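Local coordinates for DsbA family protein (Salmonella typhimurium, PDB 7JVE), which acts as a trimeric thioredoxin-like enzyme with both thiol oxidase and disulfide isomerase activities, at residues Ala148-Leu151 against Asp152-Ala156; Tyr173-Ala176 against Gln177-Thr181; Glu139-Trp142 against Leu143-Gly147; Gly165-Thr168 against Glu169-Tyr173. All coordinates share one frame; numbering follows the deposited sequence.

Contact 1. Residues Ala148-Leu151 against Asp152-Ala156; sequences AKYL and DWHNA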
loop_
_atom_site.group_PDB
_atom_site.type_symbol
_atom_site.label_atom_id
_atom_site.label_comp_id
_atom_site.label_asym_id
_atom_site.label_seq_id
_atom_site.Cartn_x
_atom_site.Cartn_y
_atom_site.Cartn_z
ATOM N N ALA A 148 -7.534 38.324 -0.901
ATOM C CA ALA A 148 -6.185 38.169 -1.427
ATOM C C ALA A 148 -5.179 38.051 -0.292
ATOM O O ALA A 148 -4.255 37.237 -0.358
ATOM C CB ALA A 148 -5.820 39.340 -2.339
ATOM N N LYS A 149 -5.383 38.827 0.782
ATOM C CA LYS A 149 -4.474 38.810 1.921
ATOM C C LYS A 149 -4.676 37.553 2.772
ATOM O O LYS A 149 -3.698 36.960 3.250
ATOM C CB LYS A 149 -4.653 40.104 2.732
ATOM C CG LYS A 149 -3.811 40.234 3.983
ATOM C CD LYS A 149 -2.370 39.853 3.762
ATOM C CE LYS A 149 -1.582 40.960 3.177
ATOM N NZ LYS A 149 -0.180 40.515 2.926
ATOM N N TYR A 150 -5.925 37.111 2.942
ATOM C CA TYR A 150 -6.149 35.793 3.522
ATOM C C TYR A 150 -5.361 34.725 2.762
ATOM O O TYR A 150 -4.781 33.813 3.368
ATOM C CB TYR A 150 -7.643 35.446 3.529
ATOM C CG TYR A 150 -7.871 34.000 3.864
ATOM C CD1 TYR A 150 -8.011 33.581 5.193
ATOM C CD2 TYR A 150 -7.884 33.028 2.850
ATOM C CE1 TYR A 150 -8.198 32.223 5.510
ATOM C CE2 TYR A 150 -8.044 31.678 3.145
ATOM C CZ TYR A 150 -8.194 31.276 4.474
ATOM O OH TYR A 150 -8.366 29.945 4.744
ATOM N N LEU A 151 -5.322 34.826 1.433
ATOM C CA LEU A 151 -4.620 33.821 0.649
ATOM C C LEU A 151 -3.108 33.878 0.899
ATOM O O LEU A 151 -2.461 32.820 0.963
ATOM C CB LEU A 151 -4.974 33.979 -0.834
ATOM C CG LEU A 151 -4.400 33.019 -1.890
ATOM C CD1 LEU A 151 -4.571 31.540 -1.528
ATOM C CD2 LEU A 151 -5.038 33.307 -3.247
ATOM N N ASP A 152 -2.533 35.093 1.079
ATOM C CA ASP A 152 -1.123 35.193 1.488
ATOM C C ASP A 152 -0.882 34.505 2.819
ATOM O O ASP A 152 0.114 33.795 2.993
ATOM C CB ASP A 152 -0.621 36.643 1.615
ATOM C CG ASP A 152 -0.690 37.406 0.327
ATOM O OD1 ASP A 152 -1.019 38.612 0.364
ATOM O OD2 ASP A 152 -0.449 36.790 -0.735
ATOM N N TRP A 153 -1.756 34.753 3.791
ATOM C CA TRP A 153 -1.602 34.110 5.089
ATOM C C TRP A 153 -1.681 32.592 4.949
ATOM O O TRP A 153 -0.860 31.849 5.501
ATOM C CB TRP A 153 -2.673 34.635 6.049
ATOM C CG TRP A 153 -3.027 33.668 7.105
ATOM C CD1 TRP A 153 -4.120 32.845 7.133
ATOM C CD2 TRP A 153 -2.276 33.384 8.294
ATOM N NE1 TRP A 153 -4.104 32.079 8.279
ATOM C CE2 TRP A 153 -2.988 32.387 9.009
ATOM C CE3 TRP A 153 -1.081 33.886 8.834
ATOM C CZ2 TRP A 153 -2.542 31.877 10.242
ATOM C CZ3 TRP A 153 -0.636 33.377 10.060
ATOM C CH2 TRP A 153 -1.370 32.380 10.748
ATOM N N HIS A 154 -2.679 32.123 4.209
ATOM C CA HIS A 154 -2.883 30.699 3.996
ATOM C C HIS A 154 -1.643 30.050 3.389
ATOM O O HIS A 154 -1.134 29.047 3.904
ATOM C CB HIS A 154 -4.127 30.546 3.114
ATOM C CG HIS A 154 -4.302 29.204 2.479
ATOM N ND1 HIS A 154 -5.166 28.257 2.978
ATOM C CD2 HIS A 154 -3.781 28.678 1.345
ATOM C CE1 HIS A 154 -5.148 27.193 2.200
ATOM N NE2 HIS A 154 -4.316 27.422 1.199
ATOM N N ASN A 155 -1.126 30.618 2.300
ATOM C CA ASN A 155 0.079 30.067 1.692
ATOM C C ASN A 155 1.271 30.156 2.636
ATOM O O ASN A 155 2.122 29.253 2.663
ATOM C CB ASN A 155 0.388 30.790 0.392
ATOM C CG ASN A 155 -0.640 30.509 -0.679
ATOM O OD1 ASN A 155 -1.180 29.414 -0.738
ATOM N ND2 ASN A 155 -0.919 31.499 -1.525
ATOM N N ALA A 156 1.364 31.240 3.412
ATOM C CA ALA A 156 2.509 31.387 4.296
ATOM C C ALA A 156 2.499 30.320 5.384
ATOM O O ALA A 156 3.560 29.829 5.781
ATOM C CB ALA A 156 2.524 32.787 4.915
HETATM O O HOH W 1 -3.096 36.710 -2.702
#
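Ala148 O accepts Asp152 N at 3.1 Å, and it is also met by a water 2.7 Å from that oxygen. This is a little over two turns of helix 147-159, held by the usual i to i+4 bonds. The shortest of them joins His154 N to Tyr150 O at 2.8 Å. The water also lies 3.3 Å from Asp152 OD2 and may bridge the carboxylate and the carbonyl. Asp152 OD1 forms a salt bridge with Lys149 NZ at 3.3 Å; as a hydrogen bond it is weak. The lysine chain starts anti to its backbone N (chi1 178°) and then bends at chi2 and chi3, which brings NZ back across the aspartate at about a right angle.

The buried side of the helix is largely aromatic. Tyr150 and Trp153 approach through their CD1 atoms, 4.4 Å apart. The Tyr150 hydroxyl is hydrogen-bonded to Glu120, and the His154 ring is packed edge-to-face against Phe90 and Phe118. The Trp153 side chain packs on Val172, Leu175 and Ala176 of helix 169-176. Leu151 and Asn155 meet near the helix 95-110 side, where Leu151 CD1 sits 3.7 Å from Asn155 ND2.

Contact 2. Residues Tyr173-Ala176 against Gln177-Thr181; sequences YTLA and QHYLT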
loop_
_atom_site.group_PDB
_atom_site.type_symbol
_atom_site.label_atom_id
_atom_site.label_comp_id
_atom_site.label_asym_id
_atom_site.label_seq_id
_atom_site.Cartn_x
_atom_site.Cartn_y
_atom_site.Cartn_z
ATOM N N TYR A 173 1.123 31.368 16.051
ATOM C CA TYR A 173 1.240 32.699 16.634
ATOM C C TYR A 173 2.448 33.434 16.082
ATOM O O TYR A 173 2.390 34.648 15.837
ATOM C CB TYR A 173 1.372 32.624 18.152
ATOM C CG TYR A 173 0.128 32.256 18.902
ATOM C CD1 TYR A 173 -1.062 32.920 18.683
ATOM C CD2 TYR A 173 0.162 31.263 19.867
ATOM C CE1 TYR A 173 -2.185 32.580 19.384
ATOM C CE2 TYR A 173 -0.937 30.924 20.572
ATOM C CZ TYR A 173 -2.110 31.588 20.338
ATOM O OH TYR A 173 -3.221 31.234 21.056
ATOM N N THR A 174 3.565 32.720 15.914
ATOM C CA THR A 174 4.794 33.365 15.478
ATOM C C THR A 174 4.628 33.941 14.082
ATOM O O THR A 174 5.023 35.076 13.818
ATOM C CB THR A 174 5.963 32.381 15.520
ATOM O OG1 THR A 174 6.246 32.032 16.876
ATOM C CG2 THR A 174 7.220 33.009 14.916
ATOM N N LEU A 175 4.037 33.173 13.174
ATOM C CA LEU A 175 3.705 33.741 11.875
ATOM C C LEU A 175 2.633 34.820 12.015
ATOM O O LEU A 175 2.731 35.882 11.385
ATOM C CB LEU A 175 3.256 32.641 10.909
ATOM C CG LEU A 175 2.949 33.065 9.462
ATOM C CD1 LEU A 175 4.176 33.641 8.732
ATOM C CD2 LEU A 175 2.340 31.922 8.639
ATOM N N ALA A 176 1.623 34.586 12.870
ATOM C CA ALA A 176 0.463 35.476 12.891
ATOM C C ALA A 176 0.816 36.886 13.356
ATOM O O ALA A 176 0.134 37.843 12.982
ATOM C CB ALA A 176 -0.645 34.899 13.770
ATOM N N GLN A 177 1.860 37.046 14.174
ATOM C CA GLN A 177 2.213 38.396 14.608
ATOM C C GLN A 177 2.512 39.324 13.434
ATOM O O GLN A 177 2.417 40.543 13.593
ATOM C CB GLN A 177 3.403 38.362 15.572
ATOM C CG GLN A 177 4.696 37.896 14.929
ATOM C CD GLN A 177 5.774 37.596 15.964
ATOM O OE1 GLN A 177 5.770 38.158 17.054
ATOM N NE2 GLN A 177 6.705 36.711 15.621
ATOM N N HIS A 178 2.837 38.785 12.259
ATOM C CA HIS A 178 3.091 39.602 11.077
ATOM C C HIS A 178 1.832 39.934 10.279
ATOM O O HIS A 178 1.899 40.759 9.366
ATOM C CB HIS A 178 4.110 38.897 10.167
ATOM C CG HIS A 178 5.395 38.586 10.868
ATOM N ND1 HIS A 178 6.242 39.571 11.336
ATOM C CD2 HIS A 178 5.948 37.405 11.243
ATOM C CE1 HIS A 178 7.276 39.013 11.942
ATOM N NE2 HIS A 178 7.120 37.700 11.901
ATOM N N TYR A 179 0.691 39.318 10.590
ATOM C CA TYR A 179 -0.529 39.577 9.846
ATOM C C TYR A 179 -1.600 40.275 10.660
ATOM O O TYR A 179 -2.547 40.806 10.070
ATOM C CB TYR A 179 -1.115 38.269 9.294
ATOM C CG TYR A 179 -0.267 37.678 8.201
ATOM C CD1 TYR A 179 0.924 37.021 8.497
ATOM C CD2 TYR A 179 -0.642 37.792 6.871
ATOM C CE1 TYR A 179 1.697 36.492 7.507
ATOM C CE2 TYR A 179 0.130 37.264 5.879
ATOM C CZ TYR A 179 1.295 36.611 6.204
ATOM O OH TYR A 179 2.069 36.089 5.205
ATOM N N LEU A 180 -1.482 40.283 11.981
ATOM C CA LEU A 180 -2.488 40.861 12.858
ATOM C C LEU A 180 -1.875 42.040 13.579
ATOM O O LEU A 180 -0.660 42.081 13.780
ATOM C CB LEU A 180 -2.972 39.830 13.874
ATOM C CG LEU A 180 -3.627 38.565 13.309
ATOM C CD1 LEU A 180 -3.979 37.613 14.475
ATOM C CD2 LEU A 180 -4.845 38.887 12.435
ATOM N N THR A 181 -2.704 43.014 13.955
ATOM C CA THR A 181 -2.228 44.025 14.881
ATOM C C THR A 181 -2.000 43.395 16.249
ATOM O O THR A 181 -2.594 42.362 16.579
ATOM C CB THR A 181 -3.227 45.163 15.056
ATOM O OG1 THR A 181 -4.388 44.650 15.727
ATOM C CG2 THR A 181 -3.601 45.825 13.705
#
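Leu175 and Tyr179 meet at a slant where helix 169-176 runs out into a loop. Leu175 CD1 lies 4.0 Å from Tyr179 CE1. The leucine reaches it because CG stands anti to the backbone N (chi1 -176°), which puts CG beside its carbonyl carbon, near the Tyr179 ring. Leu175 O lies in the plane of the tyrosine ring, at its edge, 3.6 Å from Tyr179 CD1. The same ring packs edge-to-face on Trp153 of helix 147-159.

Thr174 and Gln177 lie side by side and point the same way. Gln177 CG sits between its own backbone N and carbonyl carbon (chi1 66°). This brings CG back beside Thr174 O, and the extended remainder of the chain carries NE2 to the same carbonyl. Gln177 NE2 makes a weak hydrogen bond to Thr174 O at 3.0 Å. Gln177 CG also lies over the centre of one face of the His178 ring. The Thr174 hydroxyl is hydrogen-bonded to His170 O.

Behind these side chains the backbone tightens. Gln177 N keeps the i+4 bond to Tyr173 O. His178 N then takes Leu175 O at 3.0 Å, a three-residue spacing. Ala176 O accepts two amides: Tyr179 N at 2.9 Å, from above the carbonyl plane, and Leu180 N at 3.1 Å, nearly in line with the C=O bond. Leu180 leans on helices 128-145 and 182-193.

The chemistry implies that the last carbonyls of the helix find donors within the next few residues of the chain. The bonds are firm for Leu175 O and Ala176 O, weak for Thr174 O, and mix i+3 with i+4 spacing.

Contact 3. Residues Glu139-Trp142 against Leu143-Gly147; sequences EQVW and LTQGG. With EDO (1,2-ethanediol), chain J.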
loop_
_atom_site.group_PDB
_atom_site.type_symbol
_atom_site.label_atom_id
_atom_site.label_comp_id
_atom_site.label_asym_id
_atom_site.label_seq_id
_atom_site.Cartn_x
_atom_site.Cartn_y
_atom_site.Cartn_z
ATOM N N GLU A 139 -9.501 34.062 9.876
ATOM C CA GLU A 139 -10.731 34.825 9.839
ATOM C C GLU A 139 -10.479 36.305 10.117
ATOM O O GLU A 139 -11.075 37.168 9.467
ATOM C CB GLU A 139 -11.723 34.255 10.824
ATOM C CG GLU A 139 -12.994 35.029 10.812
ATOM C CD GLU A 139 -14.049 34.374 11.635
ATOM O OE1 GLU A 139 -14.898 33.679 11.024
ATOM O OE2 GLU A 139 -14.006 34.537 12.880
ATOM N N GLN A 140 -9.603 36.622 11.077
ATOM C CA GLN A 140 -9.258 38.020 11.327
ATOM C C GLN A 140 -8.618 38.652 10.099
ATOM O O GLN A 140 -8.992 39.759 9.695
ATOM C CB GLN A 140 -8.323 38.148 12.532
ATOM C CG GLN A 140 -9.006 37.906 13.844
ATOM C CD GLN A 140 -10.165 38.872 14.048
ATOM O OE1 GLN A 140 -10.020 40.092 13.898
ATOM N NE2 GLN A 140 -11.342 38.319 14.328
ATOM N N VAL A 141 -7.654 37.962 9.487
ATOM C CA VAL A 141 -7.010 38.498 8.289
ATOM C C VAL A 141 -8.050 38.712 7.186
ATOM O O VAL A 141 -8.111 39.777 6.551
ATOM C CB VAL A 141 -5.864 37.569 7.840
ATOM C CG1 VAL A 141 -5.337 37.934 6.435
ATOM C CG2 VAL A 141 -4.748 37.553 8.880
ATOM N N TRP A 142 -8.912 37.715 6.971
ATOM C CA TRP A 142 -9.930 37.830 5.929
ATOM C C TRP A 142 -10.867 39.006 6.186
ATOM O O TRP A 142 -11.171 39.777 5.271
ATOM C CB TRP A 142 -10.736 36.545 5.830
ATOM C CG TRP A 142 -11.739 36.610 4.763
ATOM C CD1 TRP A 142 -11.525 36.912 3.429
ATOM C CD2 TRP A 142 -13.125 36.354 4.893
ATOM N NE1 TRP A 142 -12.707 36.853 2.731
ATOM C CE2 TRP A 142 -13.705 36.511 3.606
ATOM C CE3 TRP A 142 -13.932 35.980 5.963
ATOM C CZ2 TRP A 142 -15.046 36.326 3.375
ATOM C CZ3 TRP A 142 -15.261 35.797 5.734
ATOM C CH2 TRP A 142 -15.814 35.969 4.449
ATOM N N LEU A 143 -11.329 39.160 7.436
ATOM C CA LEU A 143 -12.368 40.145 7.726
ATOM C C LEU A 143 -11.830 41.570 7.728
ATOM O O LEU A 143 -12.588 42.513 7.461
ATOM C CB LEU A 143 -13.025 39.846 9.071
ATOM C CG LEU A 143 -13.929 38.619 9.197
ATOM C CD1 LEU A 143 -14.234 38.367 10.686
ATOM C CD2 LEU A 143 -15.218 38.821 8.376
ATOM N N THR A 144 -10.545 41.757 8.039
ATOM C CA THR A 144 -10.001 43.104 8.143
ATOM C C THR A 144 -9.208 43.520 6.905
ATOM O O THR A 144 -9.108 44.724 6.622
ATOM C CB THR A 144 -9.119 43.246 9.411
ATOM O OG1 THR A 144 -7.919 42.498 9.253
ATOM C CG2 THR A 144 -9.818 42.655 10.625
ATOM N N GLN A 145 -8.679 42.563 6.136
ATOM C CA GLN A 145 -7.821 42.904 5.011
ATOM C C GLN A 145 -8.231 42.295 3.687
ATOM O O GLN A 145 -7.700 42.737 2.664
ATOM C CB GLN A 145 -6.364 42.506 5.289
ATOM C CG GLN A 145 -5.791 43.100 6.583
ATOM C CD GLN A 145 -4.314 42.807 6.681
ATOM O OE1 GLN A 145 -3.537 43.274 5.855
ATOM N NE2 GLN A 145 -3.930 41.961 7.629
ATOM N N GLY A 146 -9.098 41.285 3.663
ATOM C CA GLY A 146 -9.689 40.802 2.433
ATOM C C GLY A 146 -9.127 39.463 1.973
ATOM O O GLY A 146 -8.192 38.902 2.550
ATOM N N GLY A 147 -9.719 38.984 0.873
ATOM C CA GLY A 147 -9.469 37.622 0.420
ATOM C C GLY A 147 -8.051 37.396 -0.081
ATOM O O GLY A 147 -7.427 36.377 0.235
HETATM C C1 EDO J . -14.385 40.180 4.118
HETATM O O1 EDO J . -13.319 41.138 4.211
HETATM C C2 EDO J . -15.164 40.459 2.836
HETATM O O2 EDO J . -14.152 40.692 1.848
#
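Gln140 O is held by two hydrogen bonds from Thr144, both 3.0 Å long, one from Thr144 N and one from Thr144 OG1. They come from opposite faces of the carbonyl plane. The hydroxyl can reach back because OG1 lies between the threonine's own backbone N and carbonyl carbon (chi1 70°). Other backbone bonds continue the helix: Leu143 N to Glu139 O and Gln145 N to Val141 O. At the end they become weak. Gly146 N is shared between Trp142 O and the more distant Val141 O.

The apolar contacts centre on Leu143. Leu143 runs side by side with Glu139, and Leu143 CD1 touches Glu139 CG at 3.6 Å. Its other methyl meets the indole of Trp142, with Leu143 CD2 3.9 Å from Trp142 CE3. The two side chains slant across each other. The edge of the indole is filled by glycine backbone, Trp142 CD1 being 3.7 Å from Gly147 CA. Farther along, the Glu139 carboxylate is bonded to His198, and the Trp142 side chain packs on Pro75 and Tyr150.

A 1,2-ethanediol, probably from the crystallisation liquor, uses the same tryptophan twice. Its O1 donates to Trp142 O at 2.8 Å, while its C1 lies over one indole face, offset toward the rim.

Gly146 ends helix 128-145 with positive phi (106°) and is also the N-cap position of helix 147-159. The arrangement is a glycine-terminated helix end that turns directly into the next helix, within the helical insertion that marks the DsbA branch of the thioredoxin fold.

Contact 4. Residues Gly165-Thr168 against Glu169-Tyr173; sequences GALT and EHDVY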
loop_
_atom_site.group_PDB
_atom_site.type_symbol
_atom_site.label_atom_id
_atom_site.label_comp_id
_atom_site.label_asym_id
_atom_site.label_seq_id
_atom_site.Cartn_x
_atom_site.Cartn_y
_atom_site.Cartn_z
ATOM N N GLY A 165 1.435 16.910 12.421
ATOM C CA GLY A 165 1.712 17.033 13.835
ATOM C C GLY A 165 2.832 17.994 14.178
ATOM O O GLY A 165 2.958 18.375 15.346
ATOM N N ALA A 166 3.629 18.423 13.194
ATOM C CA ALA A 166 4.758 19.310 13.458
ATOM C C ALA A 166 4.371 20.786 13.575
ATOM O O ALA A 166 5.211 21.587 14.011
ATOM C CB ALA A 166 5.827 19.152 12.363
ATOM N N LEU A 167 3.158 21.182 13.184
ATOM C CA LEU A 167 2.718 22.569 13.339
ATOM C C LEU A 167 2.134 22.785 14.736
ATOM O O LEU A 167 1.134 22.156 15.093
ATOM C CB LEU A 167 1.685 22.931 12.278
ATOM C CG LEU A 167 1.358 24.413 12.145
ATOM C CD1 LEU A 167 2.598 25.189 11.762
ATOM C CD2 LEU A 167 0.277 24.634 11.100
ATOM N N THR A 168 2.740 23.680 15.514
ATOM C CA THR A 168 2.290 23.972 16.870
ATOM C C THR A 168 1.578 25.322 16.932
ATOM O O THR A 168 1.722 26.171 16.054
ATOM C CB THR A 168 3.462 23.987 17.854
ATOM O OG1 THR A 168 4.345 25.054 17.497
ATOM C CG2 THR A 168 4.205 22.650 17.880
ATOM N N GLU A 169 0.822 25.529 18.019
ATOM C CA GLU A 169 0.203 26.836 18.216
ATOM C C GLU A 169 1.263 27.922 18.252
ATOM O O GLU A 169 1.098 28.979 17.629
ATOM C CB GLU A 169 -0.658 26.864 19.484
ATOM C CG GLU A 169 -1.902 26.024 19.269
ATOM C CD GLU A 169 -2.880 25.982 20.442
ATOM O OE1 GLU A 169 -3.209 27.022 21.024
ATOM O OE2 GLU A 169 -3.286 24.869 20.837
ATOM N N HIS A 170 2.384 27.655 18.924
ATOM C CA HIS A 170 3.495 28.602 18.921
ATOM C C HIS A 170 3.892 29.007 17.507
ATOM O O HIS A 170 4.169 30.186 17.260
ATOM C CB HIS A 170 4.706 28.017 19.646
ATOM C CG HIS A 170 5.921 28.886 19.554
ATOM N ND1 HIS A 170 6.084 30.027 20.318
ATOM C CD2 HIS A 170 7.019 28.801 18.768
ATOM C CE1 HIS A 170 7.232 30.603 20.010
ATOM N NE2 HIS A 170 7.818 29.881 19.072
ATOM N N ASP A 171 3.946 28.040 16.571
ATOM C CA ASP A 171 4.293 28.342 15.179
ATOM C C ASP A 171 3.269 29.275 14.550
ATOM O O ASP A 171 3.616 30.214 13.828
ATOM C CB ASP A 171 4.369 27.061 14.335
ATOM C CG ASP A 171 5.543 26.175 14.684
ATOM O OD1 ASP A 171 6.616 26.695 15.067
ATOM O OD2 ASP A 171 5.383 24.929 14.555
ATOM N N VAL A 172 1.992 28.982 14.761
ATOM C CA VAL A 172 0.932 29.798 14.184
ATOM C C VAL A 172 1.010 31.222 14.722
ATOM O O VAL A 172 0.994 32.193 13.955
ATOM C CB VAL A 172 -0.437 29.143 14.456
ATOM C CG1 VAL A 172 -1.589 30.014 13.945
ATOM C CG2 VAL A 172 -0.466 27.769 13.808
ATOM N N TYR A 173 1.123 31.368 16.051
ATOM C CA TYR A 173 1.240 32.699 16.634
ATOM C C TYR A 173 2.448 33.434 16.082
ATOM O O TYR A 173 2.390 34.648 15.837
ATOM C CB TYR A 173 1.372 32.624 18.152
ATOM C CG TYR A 173 0.128 32.256 18.902
ATOM C CD1 TYR A 173 -1.062 32.920 18.683
ATOM C CD2 TYR A 173 0.162 31.263 19.867
ATOM C CE1 TYR A 173 -2.185 32.580 19.384
ATOM C CE2 TYR A 173 -0.937 30.924 20.572
ATOM C CZ TYR A 173 -2.110 31.588 20.338
ATOM O OH TYR A 173 -3.221 31.234 21.056
#
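The backbone of Thr168 is extended where the loop 165-168 passes into helix 169-176, and its carbonyl opens the first helical turn. Val172 N bonds to Thr168 O at 3.1 Å, in the carbonyl plane.

Thr168 and Asp171 form a capping box. Asp171 N donates to Thr168 OG1 at 3.2 Å. In return Thr168 N donates to Asp171 OD2 at 3.1 Å, almost straight at the hydrogen (170°), although OD2 is met from above the carboxylate plane. The threonine hydroxyl lies between its backbone N and carbonyl carbon (chi1 64°), and this sets OG1 over the start of the helix. Two amides near the helix start are thus satisfied by side chains. The negative carboxylate at this end should also be favourable to the helix dipole. Asp171 OD1 forms a salt bridge with Lys162, so the two oxygens have different partners.

Next to the box is an apolar contact. Leu167 CG is 4.2 Å from Val172 CG2, and the two side chains cross at about a right angle. This pairs the residue before the N-cap with the fourth after it, a hydrophobic staple. Leu167 CD1 also touches Asp171 CB at 3.6 Å.

Around the cap, Leu167 packs on Leu157 of helix 147-159, and Val172 reaches Trp153 of that helix. Val172 and Glu169 lean on Leu133 of helix 128-145, while Glu169 also touches Gln192 of helix 182-193.

The four contacts follow the helical insertion along the chain. Contact 3 ends helix 128-145, contact 1 lies on the next helix, and contacts 4 and 2 begin and end helix 169-176, sharing Tyr173. The centres of contacts 1 and 3 are about 10 Å apart, and Val141 CG1 is 3.6 Å from Tyr150 N. Trp153 joins contact 1 to contact 2, with Trp153 CZ3 3.6 Å from Leu175 CD2. A magnesium ion lies about 3 Å from the nearest atom of the Lys149 side chain and about 4 Å from that of Tyr179. The redox disulfide Cys94-Cys97 is near His154, without touching it. Contacts 3 and 4 stay about 9 Å apart at their nearest atoms.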